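Local coordinates for probable oxidoreductase protein (Rhizobium etli, PDB 4FB5) that probably acts as a nicotinamide-dinucleotide-dependent oxidoreductase of the GFO/IDH/MocA family, at residues T33-K38 against G341-K346; L42-V47 against V97-T102; F79-A84 against I90-V95; H120-K125 against I348-L353. All coordinates share one frame; numbering follows the deposited sequence.

Contact 1. Residues T33-K38 against G341-K346; sequences TGYMGK and GFNDLK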
loop_
_atom_site.group_PDB
_atom_site.type_symbol
_atom_site.label_atom_id
_atom_site.label_comp_id
_atom_site.label_asym_id
_atom_site.label_seq_id
_atom_site.Cartn_x
_atom_site.Cartn_y
_atom_site.Cartn_z
ATOM N N THR A 33 15.753 -30.427 -15.478
ATOM C CA THR A 33 15.459 -29.351 -16.458
ATOM C C THR A 33 14.100 -28.715 -16.277
ATOM O O THR A 33 13.730 -27.824 -17.059
ATOM C CB THR A 33 15.570 -29.803 -17.960
ATOM O OG1 THR A 33 14.590 -30.822 -18.267
ATOM C CG2 THR A 33 16.979 -30.298 -18.280
ATOM N N GLY A 34 13.362 -29.204 -15.270
ATOM C CA GLY A 34 12.179 -28.535 -14.750
ATOM C C GLY A 34 12.556 -27.124 -14.326
ATOM O O GLY A 34 13.709 -26.695 -14.503
ATOM N N TYR A 35 11.617 -26.380 -13.749
ATOM C CA TYR A 35 11.917 -24.972 -13.520
ATOM C C TYR A 35 13.278 -24.706 -12.885
ATOM O O TYR A 35 14.036 -23.875 -13.349
ATOM C CB TYR A 35 10.861 -24.218 -12.719
ATOM C CG TYR A 35 11.344 -22.783 -12.606
ATOM C CD1 TYR A 35 11.703 -22.061 -13.786
ATOM C CD2 TYR A 35 11.530 -22.152 -11.343
ATOM C CE1 TYR A 35 12.208 -20.764 -13.717
ATOM C CE2 TYR A 35 12.037 -20.836 -11.279
ATOM C CZ TYR A 35 12.373 -20.160 -12.476
ATOM O OH TYR A 35 12.863 -18.876 -12.448
HETATM N N MSE A 36 13.588 -25.387 -11.804
HETATM C CA MSE A 36 14.831 -25.078 -11.164
HETATM C C MSE A 36 16.037 -25.348 -12.085
HETATM O O MSE A 36 17.048 -24.638 -12.026
HETATM C CB MSE A 36 14.904 -25.754 -9.807
HETATM C CG MSE A 36 15.233 -24.774 -8.688
HETATM SE SE MSE A 36 14.154 -23.114 -8.530
HETATM C CE MSE A 36 12.571 -23.880 -7.624
ATOM N N GLY A 37 15.922 -26.309 -12.994
ATOM C CA GLY A 37 17.021 -26.550 -13.927
ATOM C C GLY A 37 17.224 -25.346 -14.823
ATOM O O GLY A 37 18.363 -24.867 -15.033
ATOM N N LYS A 38 16.110 -24.850 -15.347
ATOM C CA LYS A 38 16.117 -23.667 -16.207
ATOM C C LYS A 38 16.759 -22.469 -15.525
ATOM O O LYS A 38 17.524 -21.744 -16.111
ATOM C CB LYS A 38 14.696 -23.306 -16.623
ATOM C CG LYS A 38 14.665 -22.226 -17.672
ATOM C CD LYS A 38 13.386 -22.256 -18.454
ATOM C CE LYS A 38 13.213 -20.929 -19.124
ATOM N NZ LYS A 38 12.054 -20.994 -20.007
ATOM N N GLY A 341 14.310 -9.311 -10.383
ATOM C CA GLY A 341 13.290 -10.346 -10.516
ATOM C C GLY A 341 13.658 -11.552 -9.688
ATOM O O GLY A 341 14.760 -11.648 -9.208
ATOM N N PHE A 342 12.745 -12.500 -9.523
ATOM C CA PHE A 342 13.118 -13.754 -8.868
ATOM C C PHE A 342 14.397 -14.412 -9.491
ATOM O O PHE A 342 15.276 -14.847 -8.762
ATOM C CB PHE A 342 11.913 -14.676 -8.805
ATOM C CG PHE A 342 12.159 -16.001 -8.125
ATOM C CD1 PHE A 342 12.114 -16.107 -6.745
ATOM C CD2 PHE A 342 12.345 -17.138 -8.869
ATOM C CE1 PHE A 342 12.309 -17.347 -6.083
ATOM C CE2 PHE A 342 12.558 -18.385 -8.268
ATOM C CZ PHE A 342 12.535 -18.498 -6.854
ATOM N N ASN A 343 14.540 -14.435 -10.803
ATOM C CA ASN A 343 15.710 -15.122 -11.401
ATOM C C ASN A 343 17.030 -14.408 -11.089
ATOM O O ASN A 343 18.093 -15.055 -10.961
ATOM C CB ASN A 343 15.565 -15.344 -12.924
ATOM C CG ASN A 343 14.250 -16.020 -13.295
ATOM O OD1 ASN A 343 13.630 -16.722 -12.486
ATOM N ND2 ASN A 343 13.806 -15.792 -14.512
ATOM N N ASP A 344 16.957 -13.081 -10.948
ATOM C CA ASP A 344 18.124 -12.324 -10.573
ATOM C C ASP A 344 18.765 -12.869 -9.272
ATOM O O ASP A 344 20.000 -12.852 -9.105
ATOM C CB ASP A 344 17.814 -10.825 -10.569
ATOM C CG ASP A 344 17.470 -10.277 -12.011
ATOM O OD1 ASP A 344 18.076 -10.780 -13.005
ATOM O OD2 ASP A 344 16.604 -9.350 -12.154
ATOM N N LEU A 345 17.947 -13.419 -8.382
ATOM C CA LEU A 345 18.460 -13.956 -7.134
ATOM C C LEU A 345 19.264 -15.233 -7.311
ATOM O O LEU A 345 20.064 -15.579 -6.454
ATOM C CB LEU A 345 17.317 -14.274 -6.189
ATOM C CG LEU A 345 16.311 -13.182 -5.877
ATOM C CD1 LEU A 345 15.168 -13.833 -5.169
ATOM C CD2 LEU A 345 16.928 -12.109 -5.022
ATOM N N LYS A 346 19.022 -15.961 -8.393
ATOM C CA LYS A 346 19.769 -17.167 -8.632
ATOM C C LYS A 346 21.152 -16.829 -9.181
ATOM O O LYS A 346 22.106 -17.545 -8.892
ATOM C CB LYS A 346 19.045 -18.122 -9.576
ATOM C CG LYS A 346 19.234 -19.613 -9.202
ATOM C CD LYS A 346 18.526 -19.951 -7.887
ATOM C CE LYS A 346 18.831 -21.350 -7.360
ATOM N NZ LYS A 346 17.795 -21.788 -6.336
#

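Contact 2. Residues L42-V47 against V97-T102; sequences LAWNAV and VVSVTT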
loop_
_atom_site.group_PDB
_atom_site.type_symbol
_atom_site.label_atom_id
_atom_site.label_comp_id
_atom_site.label_asym_id
_atom_site.label_seq_id
_atom_site.Cartn_x
_atom_site.Cartn_y
_atom_site.Cartn_z
ATOM N N LEU A 42 20.090 -20.431 -16.489
ATOM C CA LEU A 42 20.088 -19.043 -16.805
ATOM C C LEU A 42 21.109 -18.335 -15.944
ATOM O O LEU A 42 21.751 -17.360 -16.369
ATOM C CB LEU A 42 18.716 -18.474 -16.523
ATOM C CG LEU A 42 17.632 -18.680 -17.578
ATOM C CD1 LEU A 42 16.326 -18.098 -17.043
ATOM C CD2 LEU A 42 18.016 -18.053 -18.882
ATOM N N ALA A 43 21.249 -18.821 -14.726
ATOM C CA ALA A 43 22.203 -18.236 -13.824
ATOM C C ALA A 43 23.633 -18.448 -14.351
ATOM O O ALA A 43 24.393 -17.464 -14.539
ATOM C CB ALA A 43 22.024 -18.794 -12.386
ATOM N N TRP A 44 23.984 -19.710 -14.614
ATOM C CA TRP A 44 25.343 -20.043 -15.104
ATOM C C TRP A 44 25.643 -19.263 -16.396
ATOM O O TRP A 44 26.753 -18.732 -16.586
ATOM C CB TRP A 44 25.537 -21.557 -15.320
ATOM C CG TRP A 44 25.676 -22.404 -14.081
ATOM C CD1 TRP A 44 24.828 -23.412 -13.652
ATOM C CD2 TRP A 44 26.721 -22.325 -13.106
ATOM N NE1 TRP A 44 25.298 -23.963 -12.468
ATOM C CE2 TRP A 44 26.466 -23.317 -12.126
ATOM C CE3 TRP A 44 27.854 -21.514 -12.965
ATOM C CZ2 TRP A 44 27.308 -23.510 -11.033
ATOM C CZ3 TRP A 44 28.696 -21.718 -11.880
ATOM C CH2 TRP A 44 28.422 -22.703 -10.930
ATOM N N ASN A 45 24.632 -19.131 -17.246
ATOM C CA ASN A 45 24.807 -18.412 -18.497
ATOM C C ASN A 45 24.960 -16.907 -18.321
ATOM O O ASN A 45 25.234 -16.220 -19.297
ATOM C CB ASN A 45 23.656 -18.749 -19.448
ATOM C CG ASN A 45 23.789 -18.107 -20.807
ATOM O OD1 ASN A 45 24.771 -18.337 -21.535
ATOM N ND2 ASN A 45 22.773 -17.314 -21.194
ATOM N N ALA A 46 24.824 -16.373 -17.103
ATOM C CA ALA A 46 24.774 -14.913 -16.980
ATOM C C ALA A 46 25.675 -14.292 -15.951
ATOM O O ALA A 46 25.966 -13.108 -16.044
ATOM C CB ALA A 46 23.355 -14.456 -16.742
ATOM N N VAL A 47 26.081 -15.056 -14.950
ATOM C CA VAL A 47 26.938 -14.522 -13.902
ATOM C C VAL A 47 27.981 -13.592 -14.442
ATOM O O VAL A 47 28.154 -12.479 -13.910
ATOM C CB VAL A 47 27.769 -15.573 -13.169
ATOM C CG1 VAL A 47 27.442 -15.566 -11.708
ATOM C CG2 VAL A 47 27.676 -16.955 -13.823
ATOM N N VAL A 97 31.746 -28.750 -11.585
ATOM C CA VAL A 97 30.610 -28.383 -10.704
ATOM C C VAL A 97 29.344 -29.101 -11.112
ATOM O O VAL A 97 28.950 -29.034 -12.268
ATOM C CB VAL A 97 30.267 -26.873 -10.840
ATOM C CG1 VAL A 97 29.179 -26.489 -9.868
ATOM C CG2 VAL A 97 31.490 -26.007 -10.624
ATOM N N VAL A 98 28.680 -29.748 -10.166
ATOM C CA VAL A 98 27.353 -30.304 -10.467
ATOM C C VAL A 98 26.196 -29.478 -9.875
ATOM O O VAL A 98 26.234 -29.083 -8.714
ATOM C CB VAL A 98 27.255 -31.800 -10.108
ATOM C CG1 VAL A 98 25.920 -32.350 -10.505
ATOM C CG2 VAL A 98 28.382 -32.596 -10.814
ATOM N N SER A 99 25.207 -29.179 -10.718
ATOM C CA SER A 99 23.978 -28.492 -10.328
ATOM C C SER A 99 22.920 -29.551 -10.200
ATOM O O SER A 99 22.405 -30.028 -11.205
ATOM C CB SER A 99 23.523 -27.514 -11.421
ATOM O OG SER A 99 23.955 -26.175 -11.221
ATOM N N VAL A 100 22.582 -29.929 -8.981
ATOM C CA VAL A 100 21.489 -30.882 -8.795
ATOM C C VAL A 100 20.208 -30.128 -8.592
ATOM O O VAL A 100 20.128 -29.310 -7.708
ATOM C CB VAL A 100 21.697 -31.789 -7.585
ATOM C CG1 VAL A 100 20.613 -32.808 -7.531
ATOM C CG2 VAL A 100 23.041 -32.487 -7.677
ATOM N N THR A 101 19.211 -30.391 -9.423
ATOM C CA THR A 101 17.944 -29.665 -9.359
ATOM C C THR A 101 16.835 -30.617 -9.624
ATOM O O THR A 101 15.795 -30.212 -10.099
ATOM C CB THR A 101 17.802 -28.588 -10.463
ATOM O OG1 THR A 101 17.746 -29.219 -11.741
ATOM C CG2 THR A 101 18.952 -27.630 -10.461
ATOM N N THR A 102 17.084 -31.890 -9.359
ATOM C CA THR A 102 16.113 -32.956 -9.541
ATOM C C THR A 102 15.158 -32.962 -8.367
ATOM O O THR A 102 15.230 -32.085 -7.508
ATOM C CB THR A 102 16.817 -34.320 -9.617
ATOM O OG1 THR A 102 17.662 -34.501 -8.465
ATOM C CG2 THR A 102 17.661 -34.420 -10.897
#

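Contact 3. Residues F79-A84 against I90-V95; sequences FEKATA and IADPEV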
loop_
_atom_site.group_PDB
_atom_site.type_symbol
_atom_site.label_atom_id
_atom_site.label_comp_id
_atom_site.label_asym_id
_atom_site.label_seq_id
_atom_site.Cartn_x
_atom_site.Cartn_y
_atom_site.Cartn_z
ATOM N N PHE A 79 24.038 -26.202 -23.737
ATOM C CA PHE A 79 24.980 -27.224 -23.272
ATOM C C PHE A 79 25.480 -28.107 -24.405
ATOM O O PHE A 79 24.706 -28.515 -25.277
ATOM C CB PHE A 79 24.295 -28.145 -22.274
ATOM C CG PHE A 79 24.220 -27.593 -20.908
ATOM C CD1 PHE A 79 25.029 -28.097 -19.909
ATOM C CD2 PHE A 79 23.353 -26.549 -20.614
ATOM C CE1 PHE A 79 24.975 -27.575 -18.629
ATOM C CE2 PHE A 79 23.289 -26.019 -19.336
ATOM C CZ PHE A 79 24.098 -26.534 -18.343
ATOM N N GLU A 80 26.765 -28.441 -24.340
ATOM C CA GLU A 80 27.453 -29.184 -25.394
ATOM C C GLU A 80 26.974 -30.636 -25.486
ATOM O O GLU A 80 26.552 -31.089 -26.550
ATOM C CB GLU A 80 28.977 -29.067 -25.211
ATOM C CG GLU A 80 29.506 -27.627 -25.476
ATOM C CD GLU A 80 30.846 -27.274 -24.784
ATOM O OE1 GLU A 80 31.720 -28.163 -24.638
ATOM O OE2 GLU A 80 31.043 -26.086 -24.410
ATOM N N LYS A 81 26.978 -31.335 -24.361
ATOM C CA LYS A 81 26.578 -32.729 -24.323
ATOM C C LYS A 81 25.259 -32.907 -23.579
ATOM O O LYS A 81 24.995 -32.184 -22.626
ATOM C CB LYS A 81 27.660 -33.564 -23.621
ATOM C CG LYS A 81 29.036 -33.474 -24.263
ATOM C CD LYS A 81 30.138 -33.755 -23.259
ATOM C CE LYS A 81 31.405 -33.002 -23.657
ATOM N NZ LYS A 81 32.482 -33.323 -22.688
ATOM N N ALA A 82 24.454 -33.878 -24.028
ATOM C CA ALA A 82 23.292 -34.415 -23.294
ATOM C C ALA A 82 23.548 -35.903 -22.869
ATOM O O ALA A 82 24.598 -36.470 -23.226
ATOM C CB ALA A 82 22.059 -34.310 -24.155
ATOM N N THR A 83 22.617 -36.499 -22.098
ATOM C CA THR A 83 22.575 -37.939 -21.709
ATOM C C THR A 83 21.419 -38.155 -20.764
ATOM O O THR A 83 20.912 -37.202 -20.187
ATOM C CB THR A 83 23.801 -38.461 -20.919
ATOM O OG1 THR A 83 24.394 -37.388 -20.181
ATOM C CG2 THR A 83 24.848 -39.149 -21.845
ATOM N N ALA A 84 21.010 -39.408 -20.588
ATOM C CA ALA A 84 19.950 -39.739 -19.628
ATOM C C ALA A 84 20.510 -40.619 -18.504
ATOM O O ALA A 84 19.776 -41.178 -17.688
ATOM C CB ALA A 84 18.753 -40.389 -20.326
ATOM N N ILE A 90 28.265 -37.113 -13.937
ATOM C CA ILE A 90 29.069 -37.080 -12.730
ATOM C C ILE A 90 30.431 -37.694 -12.949
ATOM O O ILE A 90 31.405 -37.305 -12.304
ATOM C CB ILE A 90 28.343 -37.797 -11.586
ATOM C CG1 ILE A 90 27.598 -36.765 -10.738
ATOM C CG2 ILE A 90 29.317 -38.634 -10.727
ATOM C CD1 ILE A 90 26.541 -37.343 -9.801
ATOM N N ALA A 91 30.494 -38.657 -13.857
ATOM C CA ALA A 91 31.767 -39.247 -14.231
ATOM C C ALA A 91 32.560 -38.249 -15.051
ATOM O O ALA A 91 33.747 -38.062 -14.806
ATOM C CB ALA A 91 31.558 -40.537 -15.019
ATOM N N ASP A 92 31.895 -37.596 -16.003
ATOM C CA ASP A 92 32.591 -36.766 -16.974
ATOM C C ASP A 92 33.652 -35.915 -16.280
ATOM O O ASP A 92 33.339 -35.166 -15.357
ATOM C CB ASP A 92 31.615 -35.891 -17.752
ATOM C CG ASP A 92 32.281 -35.113 -18.884
ATOM O OD1 ASP A 92 33.480 -34.767 -18.804
ATOM O OD2 ASP A 92 31.583 -34.826 -19.875
ATOM N N PRO A 93 34.920 -36.061 -16.704
ATOM C CA PRO A 93 36.042 -35.250 -16.205
ATOM C C PRO A 93 36.089 -33.775 -16.672
ATOM O O PRO A 93 36.899 -33.012 -16.137
ATOM C CB PRO A 93 37.282 -36.005 -16.728
ATOM C CG PRO A 93 36.793 -36.678 -17.985
ATOM C CD PRO A 93 35.394 -37.141 -17.598
ATOM N N GLU A 94 35.276 -33.365 -17.647
ATOM C CA GLU A 94 35.259 -31.931 -18.035
ATOM C C GLU A 94 34.354 -31.083 -17.113
ATOM O O GLU A 94 34.488 -29.866 -17.036
ATOM C CB GLU A 94 34.917 -31.733 -19.525
ATOM C CG GLU A 94 36.119 -31.867 -20.489
ATOM C CD GLU A 94 35.759 -31.606 -21.955
ATOM O OE1 GLU A 94 34.853 -32.289 -22.501
ATOM O OE2 GLU A 94 36.393 -30.721 -22.570
ATOM N N VAL A 95 33.455 -31.756 -16.402
ATOM C CA VAL A 95 32.619 -31.148 -15.373
ATOM C C VAL A 95 33.417 -30.919 -14.084
ATOM O O VAL A 95 34.029 -31.847 -13.568
ATOM C CB VAL A 95 31.416 -32.069 -15.050
ATOM C CG1 VAL A 95 30.678 -31.574 -13.823
ATOM C CG2 VAL A 95 30.483 -32.177 -16.253
#

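Contact 4. Residues H120-K125 against I348-L353; sequences HVWCEK and IECREL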
loop_
_atom_site.group_PDB
_atom_site.type_symbol
_atom_site.label_atom_id
_atom_site.label_comp_id
_atom_site.label_asym_id
_atom_site.label_seq_id
_atom_site.Cartn_x
_atom_site.Cartn_y
_atom_site.Cartn_z
ATOM N N HIS A 120 32.256 -30.099 -6.994
ATOM C CA HIS A 120 31.408 -29.128 -6.271
ATOM C C HIS A 120 29.900 -29.321 -6.549
ATOM O O HIS A 120 29.488 -29.706 -7.658
ATOM C CB HIS A 120 31.779 -27.693 -6.636
ATOM C CG HIS A 120 33.243 -27.384 -6.561
ATOM N ND1 HIS A 120 33.977 -27.512 -5.397
ATOM C CD2 HIS A 120 34.098 -26.903 -7.497
ATOM C CE1 HIS A 120 35.228 -27.148 -5.632
ATOM N NE2 HIS A 120 35.324 -26.765 -6.895
ATOM N N VAL A 121 29.090 -29.021 -5.542
ATOM C CA VAL A 121 27.661 -29.246 -5.621
ATOM C C VAL A 121 26.805 -28.023 -5.280
ATOM O O VAL A 121 26.970 -27.375 -4.228
ATOM C CB VAL A 121 27.266 -30.419 -4.750
ATOM C CG1 VAL A 121 25.778 -30.432 -4.544
ATOM C CG2 VAL A 121 27.688 -31.689 -5.417
ATOM N N TRP A 122 25.905 -27.713 -6.207
ATOM C CA TRP A 122 24.866 -26.693 -6.047
ATOM C C TRP A 122 23.567 -27.422 -6.126
ATOM O O TRP A 122 23.123 -27.843 -7.184
ATOM C CB TRP A 122 24.947 -25.671 -7.172
ATOM C CG TRP A 122 24.109 -24.477 -6.992
ATOM C CD1 TRP A 122 23.406 -24.132 -5.883
ATOM C CD2 TRP A 122 23.898 -23.433 -7.945
ATOM N NE1 TRP A 122 22.751 -22.948 -6.093
ATOM C CE2 TRP A 122 23.042 -22.494 -7.350
ATOM C CE3 TRP A 122 24.328 -23.212 -9.253
ATOM C CZ2 TRP A 122 22.622 -21.344 -8.008
ATOM C CZ3 TRP A 122 23.887 -22.052 -9.919
ATOM C CH2 TRP A 122 23.045 -21.148 -9.288
ATOM N N CYS A 123 22.974 -27.587 -4.965
ATOM C CA CYS A 123 21.857 -28.474 -4.801
ATOM C C CYS A 123 20.651 -27.677 -4.368
ATOM O O CYS A 123 20.768 -26.782 -3.531
ATOM C CB CYS A 123 22.201 -29.513 -3.753
ATOM S SG CYS A 123 20.983 -30.836 -3.546
ATOM N N GLU A 124 19.498 -28.002 -4.938
ATOM C CA GLU A 124 18.254 -27.400 -4.523
ATOM C C GLU A 124 17.904 -27.903 -3.161
ATOM O O GLU A 124 18.296 -29.004 -2.779
ATOM C CB GLU A 124 17.119 -27.683 -5.516
ATOM C CG GLU A 124 17.146 -26.735 -6.693
ATOM C CD GLU A 124 17.312 -25.279 -6.253
ATOM O OE1 GLU A 124 18.191 -24.580 -6.809
ATOM O OE2 GLU A 124 16.556 -24.834 -5.335
ATOM N N LYS A 125 17.188 -27.072 -2.420
ATOM C CA LYS A 125 16.680 -27.464 -1.138
ATOM C C LYS A 125 15.635 -28.558 -1.407
ATOM O O LYS A 125 15.078 -28.607 -2.495
ATOM C CB LYS A 125 16.119 -26.230 -0.443
ATOM C CG LYS A 125 14.618 -26.187 -0.247
ATOM C CD LYS A 125 13.799 -25.684 -1.423
ATOM C CE LYS A 125 12.351 -25.674 -0.989
ATOM N NZ LYS A 125 11.484 -26.280 -1.997
ATOM N N ILE A 348 22.981 -14.113 -8.408
ATOM C CA ILE A 348 23.759 -13.709 -7.243
ATOM C C ILE A 348 24.198 -14.957 -6.469
ATOM O O ILE A 348 25.364 -15.108 -6.130
ATOM C CB ILE A 348 22.915 -12.793 -6.380
ATOM C CG1 ILE A 348 22.720 -11.460 -7.098
ATOM C CG2 ILE A 348 23.520 -12.601 -5.018
ATOM C CD1 ILE A 348 21.520 -10.649 -6.625
ATOM N N GLU A 349 23.277 -15.874 -6.200
ATOM C CA GLU A 349 23.654 -17.131 -5.534
ATOM C C GLU A 349 24.745 -17.900 -6.321
ATOM O O GLU A 349 25.677 -18.407 -5.746
ATOM C CB GLU A 349 22.426 -18.006 -5.333
ATOM C CG GLU A 349 22.710 -19.303 -4.621
ATOM C CD GLU A 349 21.445 -20.065 -4.281
ATOM O OE1 GLU A 349 21.126 -20.986 -5.070
ATOM O OE2 GLU A 349 20.777 -19.735 -3.246
ATOM N N CYS A 350 24.606 -17.966 -7.639
ATOM C CA CYS A 350 25.619 -18.524 -8.503
ATOM C C CYS A 350 26.950 -17.786 -8.290
ATOM O O CYS A 350 28.009 -18.400 -8.074
ATOM C CB CYS A 350 25.170 -18.428 -9.961
ATOM S SG CYS A 350 26.431 -19.013 -11.111
ATOM N N ARG A 351 26.888 -16.463 -8.316
ATOM C CA ARG A 351 28.085 -15.713 -8.046
ATOM C C ARG A 351 28.643 -16.160 -6.698
ATOM O O ARG A 351 29.802 -16.556 -6.624
ATOM C CB ARG A 351 27.862 -14.204 -8.134
ATOM C CG ARG A 351 29.091 -13.366 -7.818
ATOM C CD ARG A 351 30.206 -13.632 -8.802
ATOM N NE ARG A 351 31.532 -13.151 -8.368
ATOM C CZ ARG A 351 32.395 -13.829 -7.592
ATOM N NH1 ARG A 351 32.079 -15.030 -7.112
ATOM N NH2 ARG A 351 33.576 -13.295 -7.281
ATOM N N GLU A 352 27.838 -16.185 -5.646
ATOM C CA GLU A 352 28.423 -16.465 -4.344
ATOM C C GLU A 352 28.999 -17.875 -4.256
ATOM O O GLU A 352 29.853 -18.160 -3.406
ATOM C CB GLU A 352 27.438 -16.201 -3.214
ATOM C CG GLU A 352 27.057 -14.750 -3.095
ATOM C CD GLU A 352 28.178 -13.841 -2.607
ATOM O OE1 GLU A 352 28.510 -12.873 -3.326
ATOM O OE2 GLU A 352 28.694 -14.063 -1.497
ATOM N N LEU A 353 28.531 -18.757 -5.131
ATOM C CA LEU A 353 28.991 -20.126 -5.129
ATOM C C LEU A 353 30.406 -20.155 -5.686
ATOM O O LEU A 353 31.261 -20.923 -5.210
ATOM C CB LEU A 353 28.092 -21.009 -5.989
ATOM C CG LEU A 353 28.660 -22.408 -6.234
ATOM C CD1 LEU A 353 29.099 -22.982 -4.935
ATOM C CD2 LEU A 353 27.685 -23.369 -6.902
#

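Contact 1. Residues T33-K38 against G341-K346
Tyr35 and Phe342 meet rim to rim, CE2 of Tyr35 lying 3.9 Å from CE2 of Phe342. Each of these carbons sits near the plane of the other ring, so the two aromatics adjoin by their edges and do not stack. Both side chains have CG anti to the backbone N (chi1 -179° in Tyr35), which carries the tyrosine ring out from the start of helix 35-44 toward Phe342 and Asn343, near the start of helix 344-358. Beside this pair, the Asn343 amide comes to the hydroxyl end of Tyr35 with its plane turned 42° from the ring; the modelled OH to OD1 spacing is doubtful and supports no bond. This close-set part is completed by the second subunit, whose His338 meets Phe342 edge-to-face and whose Pro334 packs on Tyr35.

The other half is looser. Met36, a selenomethionine, brings SE no nearer than 4.5 Å to Lys346 NZ, and like Tyr35 it remains partly exposed. The ammonium has its polar partners elsewhere, in a salt bridge to Glu124 and a hydrogen bond to Asn153. Gly34 occupies the N-cap position of helix 35-44, and with Gly37 it is consistent with the glycine-rich turn of a Rossmann fold. The contact is thus mainly apolar and aromatic, and the lysine charge beside it is probably balanced by Glu124 rather than across these segments.

Contact 2. Residues L42-V47 against V97-T102
Trp44 turns its indole from helix 35-44 onto strand 97-100, where NE1 donates to Ser99 OG at 2.9 Å. The bond is nearly straight, 172° at the hydrogen, and the hydroxyl oxygen lies in the indole plane, at the nitrogen edge of the ring. This aim follows from the first torsion, which sets CG anti to the carbonyl carbon and beside the backbone N (chi1 -74°) and so points the ring away from the helix toward the sheet.

On the six-membered ring of the same indole, CZ2 touches Val97 CG1 at 3.7 Å and CH2 lies 4.0 Å from that methyl. The valine branch that makes the contact is the one anti to its backbone N (chi1 -176°), and it approaches the indole at a slant. Ser99 OG also hydrogen-bonds His40 ND1, one helical turn before Trp44, so two side chains of the helix grip a single buried hydroxyl. Ile28 of strand 27-31 and Cys350 and Ile354 of helix 344-358 border the tryptophan as well. A leucine in place of Trp44 would probably leave Ser99 OG without its indole donor and open a gap beside Val97.

The arrangement, a helix following the first strand and packed across the parallel sheet, is that of the Rossmann fold expected to bind the dinucleotide.

Contact 3. Residues F79-A84 against I90-V95
Lys81 reaches two carboxylates at once: NZ lies 2.6 Å from Glu94 OE1 and 3.3 Å from Asp92 OD2. Both are salt bridges, the aspartate one a weak hydrogen bond. The lysine chain leaves with CG anti to the carbonyl carbon (chi1 -58°) and is extended beyond it, crossing each acid side chain at about a right angle. NZ meets Glu94 OE1 almost in line with the CD-OE1 bond.

The acids are well supplied with other donors. Asp92 OD1 accepts the backbone N of Glu94 at 2.6 Å with an angle of 166°, closing an Asx turn, while OD2 also hydrogen-bonds His61 ND1. Glu94 divides its oxygens between Lys81 at OE1 and Arg58 at OE2, and Arg58 further pairs with Glu80, so the charges form a chain of alternating sign across the surface. Were Lys81 an alanine, Glu94 OE1 would probably lose its ammonium mate and the carboxylate be held mainly through Arg58 at OE2.

This network lies at the rim of the parallel sheet. Strand 81-83 is its outermost strand on this side within the chain and bonds to strand 58-63 next to it, the weakly bonded helix 86-91 spans the short gap between the two segments, and the turn after that helix leads into strand 97-100.

Contact 4. Residues H120-K125 against I348-L353
The Trp122 indole has Glu349 OE1 at its nitrogen edge, in the ring plane, while Leu353 CD2 and Cys350 CB come to it obliquely. Outside the two segments the ring also meets the aromatic rings of His40 and Trp44, the latter nearly perpendicular. It projects from strand 120-123 of the Rossmann-type parallel sheet onto helix 344-358, far along the chain, whose 348-353 portion runs roughly antiparallel to the strand.

NE1 of Trp122 donates to Glu349 OE1 at 2.7 Å with an angle of 146°, a somewhat bent bond. The carboxylate, presented by an extended chain with CG anti to the backbone N (chi1 -178°), is turned 73° from the indole. Its ion pair with Lys346 is long and weak; that lysine's salt bridge goes to Glu124, so any help with the charge of Glu349 is probably modest.

At the base of the tryptophan, Leu353 CD2 lies 3.6 Å from Trp122 CB, and at its far end Cys350 CB lies 3.5 Å from CH2. The cysteine adds a sulfur-aromatic contact, SG standing 5.1 Å from the centroid of the six-membered ring of Trp122, with CZ3 as the ring carbon closest to it.

Overall arrangement
Contacts 1, 2 and 4 are buried and adjoin one another, whereas contact 3 lies on the surface, its centre about 26 Å from that of the chain. Helix 35-44 serves contacts 1 and 2, and helix 344-358 serves 1 and 4, so residues distant in sequence converge on one side of the parallel sheet. Strands 97-100 and 120-123, used by contacts 2 and 4, are neighbours in that sheet. The inner contacts depend on aromatic side chains, with an indole N-H reaching serine in contact 2 and glutamate in contact 4; contact 3 is purely ionic. Contacts 1 and 2 also touch the second subunit, but 3 and 4 do not.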